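Local coordinates for protein cortical-lytic enzyme (Clostridium perfringens, PDB 5JIP) that probably acts as a family 25 muramidase (lysozyme) that hydrolyses the peptidoglycan of the spore cortex during germination, at residues Arg133-Phe138 and Leu170-Leu175. Residues are numbered along the deposited sequence; the frame is centred on the assembly and turned at random.
Sequences RFRDRF and LSDMPL
Arg135 reaches from helix 124-142 across to Asp172, Met173 and Leu170 in the loop that leads into strand 175-178, joining an outer helix of the TIM-barrel-like glycosyl hydrolase family 25 domain to the approach of a barrel strand. Its CG stands anti to the backbone N (chi1 177°), which carries the chain off the helix, and bends at chi2 and chi3 turn the guanidinium end-on to the carboxylate. Both terminal nitrogens grip a single oxygen: NH1 of Arg135 lies 3.0 Å from OD1 of Asp172 in a fairly straight bond, while NH2 of Arg135 gives OD1 of Asp172 a longer, more bent one at 3.3 Å. OD1 sits in the guanidinium plane, but the carboxylate is twisted 44° against that plane. Both hydrogen bonds go to OD1, while OD2 of Asp172, 3.1 Å from NH1 of Arg135, adds to the charge pairing. The stronger polar partner of Arg135 is Asp132, about one turn back on the same helix, whose OD1 pairs with NH2. Asp136 OD1 lies well out of the guanidinium plane, 3.7 Å from NE of Arg135, a long pairing of charges alone; it has a second partner in Lys280 of the second subunit.

A type I beta turn from Leu170 to Met173, closed by the bond from Met173 N to Leu170 O, brings the loop's acidic and apolar groups to the same arginine. CD2 of Leu170 comes obliquely to NH2 of Arg135 at 4.1 Å, and the same side chain packs on Val128 and Ile131 of the helix. Met173 covers one face of the guanidinium with CG, 3.6 Å from NH1 of Arg135; its chain then bends at chi3 (71°), bringing the methyl CE to 4.1 Å from CG of Arg135.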
loop_
_atom_site.group_PDB
_atom_site.type_symbol
_atom_site.label_atom_id
_atom_site.label_comp_id
_atom_site.label_asym_id
_atom_site.label_seq_id
_atom_site.Cartn_x
_atom_site.Cartn_y
_atom_site.Cartn_z
ATOM N N ARG A 133 1.005 21.817 11.799
ATOM C CA ARG A 133 2.357 22.300 11.583
ATOM C C ARG A 133 3.365 21.414 12.293
ATOM O O ARG A 133 4.437 21.114 11.749
ATOM C CB ARG A 133 2.478 23.749 12.081
ATOM C CG ARG A 133 3.913 24.287 12.104
ATOM C CD ARG A 133 4.527 24.391 10.706
ATOM N NE ARG A 133 3.721 25.253 9.842
ATOM C CZ ARG A 133 3.900 26.567 9.703
ATOM N NH1 ARG A 133 3.106 27.260 8.890
ATOM N NH2 ARG A 133 4.866 27.195 10.366
ATOM N N PHE A 134 3.044 21.019 13.522
ATOM C CA PHE A 134 3.890 20.081 14.259
ATOM C C PHE A 134 4.051 18.791 13.464
ATOM O O PHE A 134 5.171 18.324 13.227
ATOM C CB PHE A 134 3.275 19.811 15.630
ATOM C CG PHE A 134 4.161 18.982 16.555
ATOM C CD1 PHE A 134 4.349 17.620 16.345
ATOM C CD2 PHE A 134 4.789 19.574 17.634
ATOM C CE1 PHE A 134 5.169 16.858 17.200
ATOM C CE2 PHE A 134 5.604 18.810 18.508
ATOM C CZ PHE A 134 5.789 17.460 18.279
ATOM N N ARG A 135 2.941 18.252 12.969
ATOM C CA ARG A 135 2.994 17.052 12.135
ATOM C C ARG A 135 3.883 17.244 10.901
ATOM O O ARG A 135 4.702 16.371 10.565
ATOM C CB ARG A 135 1.572 16.660 11.739
ATOM C CG ARG A 135 1.465 15.462 10.809
ATOM C CD ARG A 135 1.242 15.882 9.386
ATOM N NE ARG A 135 -0.094 16.469 9.228
ATOM C CZ ARG A 135 -1.197 15.811 8.882
ATOM N NH1 ARG A 135 -1.150 14.523 8.602
ATOM N NH2 ARG A 135 -2.359 16.459 8.786
ATOM N N ASP A 136 3.728 18.367 10.192
ATOM C CA ASP A 136 4.526 18.584 8.984
ATOM C C ASP A 136 6.017 18.621 9.300
ATOM O O ASP A 136 6.836 18.016 8.593
ATOM C CB ASP A 136 4.103 19.889 8.281
ATOM C CG ASP A 136 2.759 19.783 7.582
ATOM O OD1 ASP A 136 2.253 18.656 7.385
ATOM O OD2 ASP A 136 2.207 20.840 7.216
ATOM N N ARG A 137 6.401 19.361 10.330
ATOM C CA ARG A 137 7.804 19.411 10.717
ATOM C C ARG A 137 8.302 18.042 11.138
ATOM O O ARG A 137 9.376 17.596 10.711
ATOM C CB ARG A 137 7.996 20.411 11.854
ATOM C CG ARG A 137 9.439 20.589 12.315
ATOM C CD ARG A 137 10.277 21.182 11.212
ATOM N NE ARG A 137 11.527 21.704 11.744
ATOM C CZ ARG A 137 12.286 22.598 11.124
ATOM N NH1 ARG A 137 11.928 23.069 9.926
ATOM N NH2 ARG A 137 13.407 23.007 11.709
ATOM N N PHE A 138 7.539 17.365 11.999
ATOM C CA PHE A 138 7.999 16.089 12.543
ATOM C C PHE A 138 8.249 15.067 11.437
ATOM O O PHE A 138 9.318 14.443 11.375
ATOM C CB PHE A 138 6.996 15.526 13.535
ATOM C CG PHE A 138 7.520 14.313 14.227
ATOM C CD1 PHE A 138 8.289 14.443 15.362
ATOM C CD2 PHE A 138 7.342 13.041 13.670
ATOM C CE1 PHE A 138 8.824 13.333 15.977
ATOM C CE2 PHE A 138 7.880 11.919 14.287
ATOM C CZ PHE A 138 8.609 12.057 15.429
ATOM N N LEU A 170 -6.731 16.744 10.165
ATOM C CA LEU A 170 -5.911 15.772 10.892
ATOM C C LEU A 170 -6.381 14.329 10.722
ATOM O O LEU A 170 -5.786 13.427 11.334
ATOM C CB LEU A 170 -5.890 16.123 12.370
ATOM C CG LEU A 170 -5.523 17.563 12.689
ATOM C CD1 LEU A 170 -5.648 17.797 14.177
ATOM C CD2 LEU A 170 -4.148 17.957 12.138
ATOM N N SER A 171 -7.417 14.085 9.910
ATOM C CA SER A 171 -8.057 12.770 9.865
ATOM C C SER A 171 -7.187 11.722 9.190
ATOM O O SER A 171 -7.548 10.533 9.194
ATOM C CB SER A 171 -9.417 12.871 9.148
ATOM O OG SER A 171 -9.292 13.241 7.773
ATOM N N ASP A 172 -6.077 12.127 8.590
ATOM C CA ASP A 172 -5.144 11.172 8.032
ATOM C C ASP A 172 -4.065 10.800 9.044
ATOM O O ASP A 172 -3.301 9.877 8.794
ATOM C CB ASP A 172 -4.506 11.707 6.737
ATOM C CG ASP A 172 -3.576 12.882 6.963
ATOM O OD1 ASP A 172 -3.906 13.774 7.784
ATOM O OD2 ASP A 172 -2.520 12.903 6.286
ATOM N N MET A 173 -4.031 11.444 10.204
ATOM C CA MET A 173 -3.113 11.003 11.250
ATOM C C MET A 173 -3.614 9.711 11.889
ATOM O O MET A 173 -4.812 9.529 12.066
ATOM C CB MET A 173 -2.964 12.082 12.329
ATOM C CG MET A 173 -2.443 13.387 11.791
ATOM S SD MET A 173 -2.144 14.557 13.126
ATOM C CE MET A 173 -0.687 13.822 13.916
ATOM N N PRO A 174 -2.727 8.799 12.278
ATOM C CA PRO A 174 -3.174 7.734 13.183
ATOM C C PRO A 174 -3.717 8.371 14.444
ATOM O O PRO A 174 -3.147 9.339 14.951
ATOM C CB PRO A 174 -1.907 6.907 13.450
ATOM C CG PRO A 174 -0.993 7.238 12.328
ATOM C CD PRO A 174 -1.301 8.694 11.961
ATOM N N LEU A 175 -4.828 7.814 14.940
ATOM C CA LEU A 175 -5.516 8.326 16.121
ATOM C C LEU A 175 -5.387 7.379 17.308
ATOM O O LEU A 175 -5.781 6.206 17.243
ATOM C CB LEU A 175 -6.999 8.570 15.837
ATOM C CG LEU A 175 -7.838 9.031 17.020
ATOM C CD1 LEU A 175 -7.397 10.392 17.479
ATOM C CD2 LEU A 175 -9.286 9.021 16.635
#